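Toluene, o-xylene monooxygenase oxygenase subunit (Pseudomonas stutzeri, PDB 2INC) is a subunit of the oxygenase component of toluene/o-xylene monooxygenase, a bacterial multicomponent enzyme that probably hydroxylates aromatic hydrocarbons such as toluene and o-xylene. Local coordinates at residues R116-A121 / D189-Q193; A226-L231 / Y296-L300; D290-E294 / A310-R315. All blocks are in the same frame, centred on the assembly; numbering follows the deposited sequence.

Contact 1 (R116-A121 / D189-Q193)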
ATOM      1  N   ARG B 116     -17.821 -12.956  39.302  1.00 32.53           N
ATOM      2  CA  ARG B 116     -17.089 -12.464  40.459  1.00 31.55           C
ATOM      3  C   ARG B 116     -15.660 -12.168  40.154  1.00 33.15           C
ATOM      4  O   ARG B 116     -15.141 -11.131  40.602  1.00 33.05           O
ATOM      5  CB  ARG B 116     -17.110 -13.504  41.594  1.00 31.96           C
ATOM      6  CG  ARG B 116     -16.493 -13.000  42.907  1.00 30.78           C
ATOM      7  CD  ARG B 116     -16.904 -13.872  44.076  1.00 32.91           C
ATOM      8  NE  ARG B 116     -16.300 -13.291  45.286  1.00 34.74           N
ATOM      9  CZ  ARG B 116     -15.906 -13.967  46.347  1.00 37.20           C
ATOM     10  NH1 ARG B 116     -16.049 -15.305  46.397  1.00 38.73           N
ATOM     11  NH2 ARG B 116     -15.372 -13.290  47.367  1.00 34.43           N
ATOM     12  N   PHE B 117     -15.013 -13.109  39.444  1.00 30.86           N
ATOM     13  CA  PHE B 117     -13.572 -13.065  39.242  1.00 31.69           C
ATOM     14  C   PHE B 117     -13.087 -12.642  37.871  1.00 32.12           C
ATOM     15  O   PHE B 117     -11.887 -12.330  37.731  1.00 30.82           O
ATOM     16  CB  PHE B 117     -12.978 -14.439  39.500  1.00 30.59           C
ATOM     17  CG  PHE B 117     -13.102 -14.879  40.932  1.00 33.64           C
ATOM     18  CD1 PHE B 117     -12.225 -14.389  41.894  1.00 32.44           C
ATOM     19  CD2 PHE B 117     -14.138 -15.739  41.329  1.00 33.78           C
ATOM     20  CE1 PHE B 117     -12.341 -14.796  43.241  1.00 33.93           C
ATOM     21  CE2 PHE B 117     -14.261 -16.148  42.670  1.00 34.10           C
ATOM     22  CZ  PHE B 117     -13.331 -15.680  43.627  1.00 32.52           C
ATOM     23  N   TYR B 118     -13.976 -12.661  36.878  1.00 31.21           N
ATOM     24  CA  TYR B 118     -13.556 -12.262  35.517  1.00 31.34           C
ATOM     25  C   TYR B 118     -14.037 -10.893  35.055  1.00 31.52           C
ATOM     26  O   TYR B 118     -13.234  -9.991  34.815  1.00 30.92           O
ATOM     27  CB  TYR B 118     -13.904 -13.391  34.510  1.00 32.12           C
ATOM     28  CG  TYR B 118     -13.611 -12.963  33.077  1.00 33.04           C
ATOM     29  CD1 TYR B 118     -14.641 -12.727  32.172  1.00 38.92           C
ATOM     30  CD2 TYR B 118     -12.311 -12.766  32.667  1.00 33.59           C
ATOM     31  CE1 TYR B 118     -14.382 -12.313  30.869  1.00 37.75           C
ATOM     32  CE2 TYR B 118     -12.037 -12.334  31.361  1.00 34.24           C
ATOM     33  CZ  TYR B 118     -13.076 -12.129  30.482  1.00 35.33           C
ATOM     34  OH  TYR B 118     -12.801 -11.727  29.188  1.00 35.28           O
ATOM     35  N   THR B 119     -15.342 -10.689  34.957  1.00 31.17           N
ATOM     36  CA  THR B 119     -15.796  -9.460  34.374  1.00 32.79           C
ATOM     37  C   THR B 119     -15.407  -8.150  35.116  1.00 33.03           C
ATOM     38  O   THR B 119     -15.215  -7.110  34.434  1.00 33.73           O
ATOM     39  CB  THR B 119     -17.258  -9.521  33.983  1.00 33.08           C
ATOM     40  OG1 THR B 119     -18.003  -9.767  35.140  1.00 35.17           O
ATOM     41  CG2 THR B 119     -17.476 -10.703  32.981  1.00 34.36           C
ATOM     42  N   PRO B 120     -15.288  -8.165  36.472  1.00 32.99           N
ATOM     43  CA  PRO B 120     -14.841  -6.926  37.123  1.00 33.56           C
ATOM     44  C   PRO B 120     -13.446  -6.496  36.776  1.00 33.05           C
ATOM     45  O   PRO B 120     -13.072  -5.365  37.064  1.00 34.06           O
ATOM     46  CB  PRO B 120     -14.915  -7.232  38.625  1.00 31.52           C
ATOM     47  CG  PRO B 120     -15.870  -8.353  38.736  1.00 32.41           C
ATOM     48  CD  PRO B 120     -15.697  -9.172  37.485  1.00 33.20           C
ATOM     49  N   ALA B 121     -12.678  -7.365  36.143  1.00 33.37           N
ATOM     50  CA  ALA B 121     -11.355  -6.991  35.685  1.00 33.96           C
ATOM     51  C   ALA B 121     -11.374  -5.818  34.669  1.00 34.52           C
ATOM     52  O   ALA B 121     -10.318  -5.249  34.412  1.00 33.65           O
ATOM     53  CB  ALA B 121     -10.630  -8.191  35.106  1.00 33.56           C
ATOM     54  N   ASP B 189     -16.124  -6.280  47.017  1.00 36.18           N
ATOM     55  CA  ASP B 189     -15.889  -7.685  47.268  1.00 35.63           C
ATOM     56  C   ASP B 189     -14.512  -7.839  47.871  1.00 35.63           C
ATOM     57  O   ASP B 189     -13.548  -7.367  47.266  1.00 35.87           O
ATOM     58  CB  ASP B 189     -15.966  -8.477  45.918  1.00 35.41           C
ATOM     59  CG  ASP B 189     -15.895  -9.985  46.100  1.00 36.63           C
ATOM     60  OD1 ASP B 189     -16.682 -10.695  45.428  1.00 36.54           O
ATOM     61  OD2 ASP B 189     -15.037 -10.499  46.853  1.00 38.04           O
ATOM     62  N   PRO B 190     -14.397  -8.554  49.014  1.00 36.12           N
ATOM     63  CA  PRO B 190     -13.094  -8.727  49.641  1.00 36.84           C
ATOM     64  C   PRO B 190     -12.075  -9.244  48.650  1.00 37.24           C
ATOM     65  O   PRO B 190     -10.882  -8.890  48.809  1.00 37.53           O
ATOM     66  CB  PRO B 190     -13.314  -9.828  50.693  1.00 37.41           C
ATOM     67  CG  PRO B 190     -14.839  -9.857  50.909  1.00 38.75           C
ATOM     68  CD  PRO B 190     -15.488  -9.227  49.759  1.00 35.51           C
ATOM     69  N   ALA B 191     -12.503 -10.081  47.668  1.00 35.85           N
ATOM     70  CA  ALA B 191     -11.524 -10.712  46.750  1.00 34.59           C
ATOM     71  C   ALA B 191     -10.774  -9.665  45.949  1.00 34.24           C
ATOM     72  O   ALA B 191      -9.623  -9.920  45.538  1.00 32.51           O
ATOM     73  CB  ALA B 191     -12.179 -11.689  45.785  1.00 35.30           C
ATOM     74  N   TRP B 192     -11.396  -8.507  45.744  1.00 31.49           N
ATOM     75  CA  TRP B 192     -10.760  -7.457  44.900  1.00 33.31           C
ATOM     76  C   TRP B 192     -10.128  -6.307  45.676  1.00 34.91           C
ATOM     77  O   TRP B 192      -9.489  -5.427  45.073  1.00 34.32           O
ATOM     78  CB  TRP B 192     -11.802  -6.825  43.998  1.00 32.93           C
ATOM     79  CG  TRP B 192     -12.204  -7.729  42.885  1.00 34.81           C
ATOM     80  CD1 TRP B 192     -13.344  -8.465  42.835  1.00 36.02           C
ATOM     81  CD2 TRP B 192     -11.495  -7.980  41.653  1.00 35.13           C
ATOM     82  NE1 TRP B 192     -13.402  -9.181  41.650  1.00 35.95           N
ATOM     83  CE2 TRP B 192     -12.271  -8.914  40.915  1.00 36.79           C
ATOM     84  CE3 TRP B 192     -10.280  -7.522  41.106  1.00 36.55           C
ATOM     85  CZ2 TRP B 192     -11.893  -9.382  39.644  1.00 34.86           C
ATOM     86  CZ3 TRP B 192      -9.891  -8.009  39.827  1.00 36.01           C
ATOM     87  CH2 TRP B 192     -10.708  -8.922  39.113  1.00 34.03           C
ATOM     88  N   GLN B 193     -10.294  -6.303  46.994  1.00 35.40           N
ATOM     89  CA  GLN B 193      -9.799  -5.184  47.774  1.00 34.79           C
ATOM     90  C   GLN B 193      -8.262  -5.068  47.879  1.00 35.00           C
ATOM     91  O   GLN B 193      -7.750  -3.952  47.957  1.00 36.89           O
ATOM     92  CB  GLN B 193     -10.498  -5.130  49.131  1.00 36.35           C
ATOM     93  CG  GLN B 193     -11.984  -4.645  49.102  1.00 32.25           C
ATOM     94  CD  GLN B 193     -12.301  -3.845  47.868  1.00 36.69           C
ATOM     95  OE1 GLN B 193     -11.976  -2.636  47.802  1.00 34.30           O
ATOM     96  NE2 GLN B 193     -12.930  -4.495  46.847  1.00 33.67           N
TER

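Contact 2 (A226-L231 / Y296-L300)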
ATOM      1  N   ALA B 226      -2.304 -13.537  38.897  1.00 37.64           N
ATOM      2  CA  ALA B 226      -3.634 -13.837  39.401  1.00 37.09           C
ATOM      3  C   ALA B 226      -4.687 -13.998  38.304  1.00 37.55           C
ATOM      4  O   ALA B 226      -5.390 -15.026  38.214  1.00 37.00           O
ATOM      5  CB  ALA B 226      -4.066 -12.769  40.447  1.00 36.57           C
ATOM      6  N   LEU B 227      -4.791 -12.987  37.452  1.00 37.44           N
ATOM      7  CA  LEU B 227      -5.905 -12.882  36.529  1.00 38.25           C
ATOM      8  C   LEU B 227      -5.654 -13.570  35.218  1.00 39.29           C
ATOM      9  O   LEU B 227      -6.585 -13.992  34.570  1.00 42.43           O
ATOM     10  CB  LEU B 227      -6.250 -11.421  36.270  1.00 37.55           C
ATOM     11  CG  LEU B 227      -7.221 -10.799  37.260  1.00 39.22           C
ATOM     12  CD1 LEU B 227      -6.594 -10.596  38.666  1.00 39.31           C
ATOM     13  CD2 LEU B 227      -7.662  -9.490  36.714  1.00 40.00           C
ATOM     14  N   LEU B 228      -4.415 -13.697  34.775  1.00 40.32           N
ATOM     15  CA  LEU B 228      -4.252 -14.360  33.489  1.00 40.01           C
ATOM     16  C   LEU B 228      -3.833 -15.792  33.770  1.00 40.84           C
ATOM     17  O   LEU B 228      -4.517 -16.732  33.357  1.00 41.08           O
ATOM     18  CB  LEU B 228      -3.245 -13.629  32.578  1.00 39.45           C
ATOM     19  CG  LEU B 228      -3.504 -12.150  32.303  1.00 37.17           C
ATOM     20  CD1 LEU B 228      -2.439 -11.592  31.337  1.00 38.28           C
ATOM     21  CD2 LEU B 228      -4.915 -11.926  31.768  1.00 40.42           C
ATOM     22  N   GLN B 229      -2.754 -15.949  34.516  1.00 39.49           N
ATOM     23  CA  GLN B 229      -2.244 -17.269  34.779  1.00 40.99           C
ATOM     24  C   GLN B 229      -3.213 -18.155  35.583  1.00 40.02           C
ATOM     25  O   GLN B 229      -3.608 -19.205  35.096  1.00 40.35           O
ATOM     26  CB  GLN B 229      -0.872 -17.203  35.415  1.00 41.17           C
ATOM     27  CG  GLN B 229      -0.137 -18.529  35.403  1.00 43.83           C
ATOM     28  CD  GLN B 229       0.170 -19.009  34.021  1.00 47.44           C
ATOM     29  OE1 GLN B 229       0.482 -18.223  33.129  1.00 51.67           O
ATOM     30  NE2 GLN B 229       0.103 -20.303  33.826  1.00 48.70           N
ATOM     31  N   GLN B 230      -3.602 -17.736  36.786  1.00 39.58           N
ATOM     32  CA  GLN B 230      -4.298 -18.640  37.691  1.00 38.95           C
ATOM     33  C   GLN B 230      -5.754 -18.750  37.276  1.00 39.19           C
ATOM     34  O   GLN B 230      -6.309 -19.845  37.217  1.00 37.74           O
ATOM     35  CB  GLN B 230      -4.177 -18.151  39.145  1.00 39.55           C
ATOM     36  CG  GLN B 230      -2.749 -18.240  39.718  1.00 41.47           C
ATOM     37  CD  GLN B 230      -2.211 -19.633  39.714  1.00 43.58           C
ATOM     38  OE1 GLN B 230      -2.908 -20.556  40.112  1.00 48.17           O
ATOM     39  NE2 GLN B 230      -0.982 -19.818  39.225  1.00 45.05           N
ATOM     40  N   LEU B 231      -6.398 -17.624  36.994  1.00 37.04           N
ATOM     41  CA  LEU B 231      -7.777 -17.710  36.511  1.00 37.66           C
ATOM     42  C   LEU B 231      -7.852 -18.429  35.152  1.00 39.43           C
ATOM     43  O   LEU B 231      -8.702 -19.303  34.951  1.00 40.98           O
ATOM     44  CB  LEU B 231      -8.418 -16.325  36.450  1.00 37.41           C
ATOM     45  CG  LEU B 231      -9.878 -16.288  35.979  1.00 36.78           C
ATOM     46  CD1 LEU B 231     -10.747 -16.976  37.016  1.00 38.11           C
ATOM     47  CD2 LEU B 231     -10.330 -14.860  35.763  1.00 36.66           C
ATOM     48  N   TYR B 296      -7.410 -12.263  46.372  1.00 35.66           N
ATOM     49  CA  TYR B 296      -8.053 -12.717  45.152  1.00 36.44           C
ATOM     50  C   TYR B 296      -7.966 -14.235  45.040  1.00 37.29           C
ATOM     51  O   TYR B 296      -8.958 -14.902  44.920  1.00 37.42           O
ATOM     52  CB  TYR B 296      -7.408 -12.009  43.937  1.00 35.84           C
ATOM     53  CG  TYR B 296      -8.009 -12.356  42.585  1.00 34.48           C
ATOM     54  CD1 TYR B 296      -9.074 -11.631  42.075  1.00 33.01           C
ATOM     55  CD2 TYR B 296      -7.470 -13.370  41.806  1.00 31.80           C
ATOM     56  CE1 TYR B 296      -9.639 -11.932  40.846  1.00 33.94           C
ATOM     57  CE2 TYR B 296      -8.035 -13.707  40.548  1.00 33.55           C
ATOM     58  CZ  TYR B 296      -9.115 -12.971  40.079  1.00 37.03           C
ATOM     59  OH  TYR B 296      -9.693 -13.227  38.845  1.00 35.69           O
ATOM     60  N   CYS B 297      -6.764 -14.775  45.133  1.00 38.09           N
ATOM     61  CA  CYS B 297      -6.561 -16.170  44.892  1.00 40.62           C
ATOM     62  C   CYS B 297      -7.102 -17.053  46.009  1.00 41.47           C
ATOM     63  O   CYS B 297      -7.511 -18.165  45.750  1.00 42.40           O
ATOM     64  CB  CYS B 297      -5.082 -16.441  44.659  1.00 40.37           C
ATOM     65  SG  CYS B 297      -4.481 -15.743  43.090  1.00 50.07           S
ATOM     66  N   SER B 298      -7.152 -16.555  47.237  1.00 41.78           N
ATOM     67  CA  SER B 298      -7.668 -17.373  48.317  1.00 43.31           C
ATOM     68  C   SER B 298      -9.140 -17.647  48.079  1.00 43.01           C
ATOM     69  O   SER B 298      -9.676 -18.647  48.547  1.00 41.94           O
ATOM     70  CB  SER B 298      -7.459 -16.711  49.682  1.00 43.88           C
ATOM     71  OG  SER B 298      -8.393 -15.647  49.806  1.00 47.09           O
ATOM     72  N   ALA B 299      -9.793 -16.764  47.347  1.00 43.65           N
ATOM     73  CA  ALA B 299     -11.233 -16.887  47.119  1.00 44.31           C
ATOM     74  C   ALA B 299     -11.554 -17.806  45.954  1.00 45.72           C
ATOM     75  O   ALA B 299     -12.694 -18.232  45.812  1.00 44.49           O
ATOM     76  CB  ALA B 299     -11.860 -15.526  46.915  1.00 43.55           C
ATOM     77  N   LEU B 300     -10.560 -18.100  45.115  1.00 47.57           N
ATOM     78  CA  LEU B 300     -10.716 -19.059  44.014  1.00 50.54           C
ATOM     79  C   LEU B 300     -10.732 -20.485  44.580  1.00 53.16           C
ATOM     80  O   LEU B 300     -10.276 -20.697  45.696  1.00 54.22           O
ATOM     81  CB  LEU B 300      -9.532 -18.955  43.062  1.00 50.00           C
ATOM     82  CG  LEU B 300      -9.309 -17.709  42.196  1.00 49.25           C
ATOM     83  CD1 LEU B 300      -8.062 -17.931  41.374  1.00 47.30           C
ATOM     84  CD2 LEU B 300     -10.475 -17.509  41.301  1.00 47.68           C
TER

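Contact 3 (D290-E294 / A310-R315)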
ATOM      1  N   ASP B 290       1.346  -8.671  47.731  1.00 38.60           N
ATOM      2  CA  ASP B 290       1.007  -9.864  48.496  1.00 40.19           C
ATOM      3  C   ASP B 290      -0.420  -9.828  48.941  1.00 39.92           C
ATOM      4  O   ASP B 290      -1.135 -10.780  48.711  1.00 40.24           O
ATOM      5  CB  ASP B 290       1.923 -10.045  49.688  1.00 41.35           C
ATOM      6  CG  ASP B 290       3.326 -10.485  49.268  1.00 47.15           C
ATOM      7  OD1 ASP B 290       3.492 -10.917  48.097  1.00 51.14           O
ATOM      8  OD2 ASP B 290       4.260 -10.408  50.106  1.00 53.15           O
ATOM      9  N   LYS B 291      -0.839  -8.748  49.575  1.00 38.94           N
ATOM     10  CA  LYS B 291      -2.212  -8.628  49.999  1.00 40.10           C
ATOM     11  C   LYS B 291      -3.171  -8.878  48.824  1.00 38.16           C
ATOM     12  O   LYS B 291      -4.175  -9.570  48.968  1.00 38.36           O
ATOM     13  CB  LYS B 291      -2.465  -7.229  50.572  1.00 39.27           C
ATOM     14  CG  LYS B 291      -2.321  -7.110  52.098  1.00 45.06           C
ATOM     15  CD  LYS B 291      -2.871  -5.741  52.653  1.00 45.82           C
ATOM     16  CE  LYS B 291      -4.183  -5.336  51.974  1.00 47.71           C
ATOM     17  NZ  LYS B 291      -3.950  -4.196  51.051  1.00 49.84           N
ATOM     18  N   ALA B 292      -2.830  -8.342  47.658  1.00 36.72           N
ATOM     19  CA  ALA B 292      -3.654  -8.444  46.440  1.00 35.08           C
ATOM     20  C   ALA B 292      -3.897  -9.865  45.992  1.00 35.79           C
ATOM     21  O   ALA B 292      -5.056 -10.273  45.789  1.00 34.30           O
ATOM     22  CB  ALA B 292      -2.991  -7.609  45.307  1.00 33.88           C
ATOM     23  N   ILE B 293      -2.783 -10.599  45.813  1.00 35.63           N
ATOM     24  CA  ILE B 293      -2.751 -11.997  45.427  1.00 36.44           C
ATOM     25  C   ILE B 293      -3.475 -12.817  46.486  1.00 38.20           C
ATOM     26  O   ILE B 293      -4.342 -13.663  46.150  1.00 38.32           O
ATOM     27  CB  ILE B 293      -1.268 -12.506  45.292  1.00 36.62           C
ATOM     28  CG1 ILE B 293      -0.596 -11.885  44.061  1.00 36.99           C
ATOM     29  CG2 ILE B 293      -1.248 -14.023  45.183  1.00 37.39           C
ATOM     30  CD1 ILE B 293       0.939 -12.143  43.983  1.00 36.73           C
ATOM     31  N   GLU B 294      -3.166 -12.544  47.755  1.00 37.28           N
ATOM     32  CA  GLU B 294      -3.764 -13.300  48.845  1.00 38.97           C
ATOM     33  C   GLU B 294      -5.272 -13.202  48.767  1.00 37.30           C
ATOM     34  O   GLU B 294      -5.919 -14.236  48.785  1.00 36.61           O
ATOM     35  CB  GLU B 294      -3.214 -12.875  50.211  1.00 38.22           C
ATOM     36  CG  GLU B 294      -1.823 -13.524  50.474  1.00 42.26           C
ATOM     37  CD  GLU B 294      -1.012 -12.812  51.592  1.00 43.58           C
ATOM     38  OE1 GLU B 294      -1.612 -12.007  52.320  1.00 50.08           O
ATOM     39  OE2 GLU B 294       0.228 -13.016  51.685  1.00 48.56           O
ATOM     40  N   ALA B 310       1.076 -17.935  42.332  1.00 44.87           N
ATOM     41  CA  ALA B 310       1.064 -16.503  41.900  1.00 44.25           C
ATOM     42  C   ALA B 310       2.242 -15.768  42.560  1.00 44.76           C
ATOM     43  O   ALA B 310       2.986 -15.036  41.902  1.00 44.96           O
ATOM     44  CB  ALA B 310      -0.287 -15.819  42.213  1.00 43.67           C
ATOM     45  N   LYS B 311       2.484 -16.036  43.839  1.00 43.98           N
ATOM     46  CA  LYS B 311       3.512 -15.305  44.568  1.00 44.28           C
ATOM     47  C   LYS B 311       4.895 -15.567  44.059  1.00 45.29           C
ATOM     48  O   LYS B 311       5.657 -14.613  43.903  1.00 45.31           O
ATOM     49  CB  LYS B 311       3.458 -15.588  46.066  1.00 44.39           C
ATOM     50  CG  LYS B 311       2.445 -14.766  46.831  1.00 43.75           C
ATOM     51  CD  LYS B 311       2.518 -15.046  48.349  1.00 44.19           C
ATOM     52  CE  LYS B 311       1.460 -14.215  49.063  1.00 48.58           C
ATOM     53  NZ  LYS B 311       1.518 -14.486  50.538  1.00 47.60           N
ATOM     54  N   SER B 312       5.233 -16.828  43.758  1.00 44.83           N
ATOM     55  CA  SER B 312       6.615 -17.115  43.331  1.00 46.02           C
ATOM     56  C   SER B 312       6.868 -16.761  41.872  1.00 45.52           C
ATOM     57  O   SER B 312       7.992 -16.435  41.501  1.00 46.35           O
ATOM     58  CB  SER B 312       7.009 -18.577  43.621  1.00 45.82           C
ATOM     59  OG  SER B 312       6.166 -19.452  42.917  1.00 47.30           O
ATOM     60  N   ALA B 313       5.829 -16.858  41.042  1.00 45.53           N
ATOM     61  CA  ALA B 313       5.943 -16.510  39.618  1.00 44.78           C
ATOM     62  C   ALA B 313       6.166 -15.024  39.460  1.00 44.01           C
ATOM     63  O   ALA B 313       7.006 -14.624  38.687  1.00 43.40           O
ATOM     64  CB  ALA B 313       4.700 -16.946  38.848  1.00 44.98           C
ATOM     65  N   SER B 314       5.420 -14.210  40.200  1.00 43.88           N
ATOM     66  CA  SER B 314       5.626 -12.769  40.177  1.00 44.45           C
ATOM     67  C   SER B 314       6.954 -12.332  40.814  1.00 44.47           C
ATOM     68  O   SER B 314       7.615 -11.456  40.297  1.00 43.79           O
ATOM     69  CB  SER B 314       4.435 -12.045  40.808  1.00 44.59           C
ATOM     70  OG  SER B 314       4.270 -12.390  42.167  1.00 49.81           O
ATOM     71  N   ARG B 315       7.370 -12.943  41.927  1.00 43.70           N
ATOM     72  CA  ARG B 315       8.666 -12.623  42.502  1.00 44.42           C
ATOM     73  C   ARG B 315       9.759 -13.009  41.528  1.00 44.49           C
ATOM     74  O   ARG B 315      10.757 -12.296  41.408  1.00 45.41           O
ATOM     75  CB  ARG B 315       8.870 -13.359  43.842  1.00 44.45           C
ATOM     76  CG  ARG B 315       8.012 -12.760  44.926  1.00 45.80           C
ATOM     77  CD  ARG B 315       7.950 -13.629  46.161  1.00 48.97           C
ATOM     78  NE  ARG B 315       6.865 -13.160  47.016  1.00 51.41           N
ATOM     79  CZ  ARG B 315       6.412 -13.826  48.071  1.00 55.07           C
ATOM     80  NH1 ARG B 315       6.958 -14.995  48.393  1.00 53.20           N
ATOM     81  NH2 ARG B 315       5.407 -13.329  48.809  1.00 54.47           N
TER

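Contact 1 (R116-A121 / D189-Q193)
Arg116 and Asp189 form a two-pronged, side-on salt bridge. Arg116 NE donates to Asp189 OD1 at 2.6 Å. Arg116 NH2 donates to Asp189 OD2 at 2.9 Å. Both oxygens use their syn lone pairs, and the two planes lie 25° apart. The Arg116 chain runs extended from CG to NE, with CG anti to the backbone N (chi1 -174°), which carries its end to the aspartate.

Asp189 OD2 also accepts from Ala191 N, on its anti side at 2.7 Å, a capping bond. With an alanine in place of Asp189, the Arg116 guanidinium is likely to lose its charged mate and Ala191 N its capping acceptor.

The other polar bond comes from the indole. Trp192 NE1 donates to Arg116 O at 2.8 Å, nearly straight at 164°, and the oxygen lies in the ring plane. This helps fix the rotation of the indole and ties it to the last turn of helix 108-117.

Apolar contacts fill in around the bonds. Pro120 CB packs against the indole, 3.8 Å from Trp192 CZ2. Ala121 CB meets Trp192 CH2, and Phe117 CE1 touches Ala191 CB at 4.0 Å. Val185 and Leu227 also pack on Trp192.

Asp189 is the N-cap of helix 190-202 and pairs with Arg116 near the end of helix 108-117, while Trp192 packs on the type I turn Tyr118 to Ala121 in this helical, ferritin-clan subunit.

Contact 2 (A226-L231 / Y296-L300)
Ala226 and Cys297 bring their helices close, with their CA atoms 6.6 Å apart. The CA atoms of Leu231 and Leu300 stand 8.2 Å apart where helix 274-299 ends. Residues 226-230 make a wider pi-type turn, and Leu231 N bonds to Ala226 O.

Tyr296 carries most of the contact. Its CG is anti to the backbone N (chi1 -178°), and its ring extends toward helix 208-237. Leu227 CD1 lies over one face of the ring in a CH-pi contact, 3.9 Å from the Tyr296 ring centroid and 17° off the normal. The two side chains cross at about a right angle. Ala226 CB approaches the same ring obliquely, 3.7 Å from Tyr296 CD2. At the far end Leu231 CD2 comes within 3.5 Å of Tyr296 OH.

This is helix-to-helix packing in the helical core of a ferritin-clan subunit. The contact joins helix 208-237 to the end of helix 274-299. No hydrogen bond joins the two segments. The Tyr296 hydroxyl instead makes a hydrogen bond to the backbone O of Phe117. Trp192 and Phe117 both make edge-to-face ring contacts with Tyr296, so aromatic neighbours add to the aliphatic packing.

Smaller contacts flank the tyrosine. Cys297 SG meets Ala226 CB at 4.0 Å, and its side chain also touches Ile307 of helix 303-319. Leu300 CD2 faces Leu231 CD1 at 4.3 Å. The aliphatic part of Gln230 reaches Leu300 through CB.

Contact 3 (D290-E294 / A310-R315)
Ile293, on segment 290-294, packs against Ala310 and Lys311 of the helix that follows in the chain. The two segments form part of a helical hairpin, with N-to-C directions 141° apart and axes 10.6 Å apart at closest approach. The link from helix 274-299 to helix 303-319 is short, and the chain turns back to give this roughly antiparallel pair.

The two branches of Ile293 divide the work. Ile293 CG2 is anti to the backbone N and meets Ala310 CB at 3.6 Å; it also touches Lys311 CG. Ile293 CD1 lies beside Ser314 OG at 3.8 Å. Ala222 of helix 208-237 also packs on Ile293, and Glu225 of that helix touches Ala310. This side of the hairpin packs on helix 208-237.

Charged side chains span the more exposed side. Lys311 is fully extended beyond CG and crosses Glu294 at an oblique angle. Their charged ends are modelled too close together, so the details of that salt bridge are doubtful. Asp290 and Arg315 cross at about a right angle, with carboxylate and guanidinium planes 67° apart. The Arg315 chain is extended from CG to NE, and its guanidinium has Lys311 CB over the centre of one face. Arg315 NH2 donates to Asp290 OD1 at 3.2 Å, part of a salt bridge. The oxygen lies close to the guanidinium plane, but NH2 sits 41° out of the carboxylate plane.

How the contacts relate
Contact 1 (116-121 / 189-193) closes along the chain before contacts 2 and 3 open. The segments of contacts 2 and 3 alternate in sequence. Contact 2 lies in the middle, with its centre about 10 Å from those of contacts 1 and 3. Contacts 1 and 3 are about 16 Å apart between centres and do not touch. Contacts 1 and 2 meet directly at Phe117 and Tyr296. Contacts 2 and 3 touch through Cys297 and Ala310. Helix 274-299 is shared by contacts 2 and 3 and so links the packing on helix 208-237 with that on helix 303-319. The three contacts make one continuous patch of packing in the subunit.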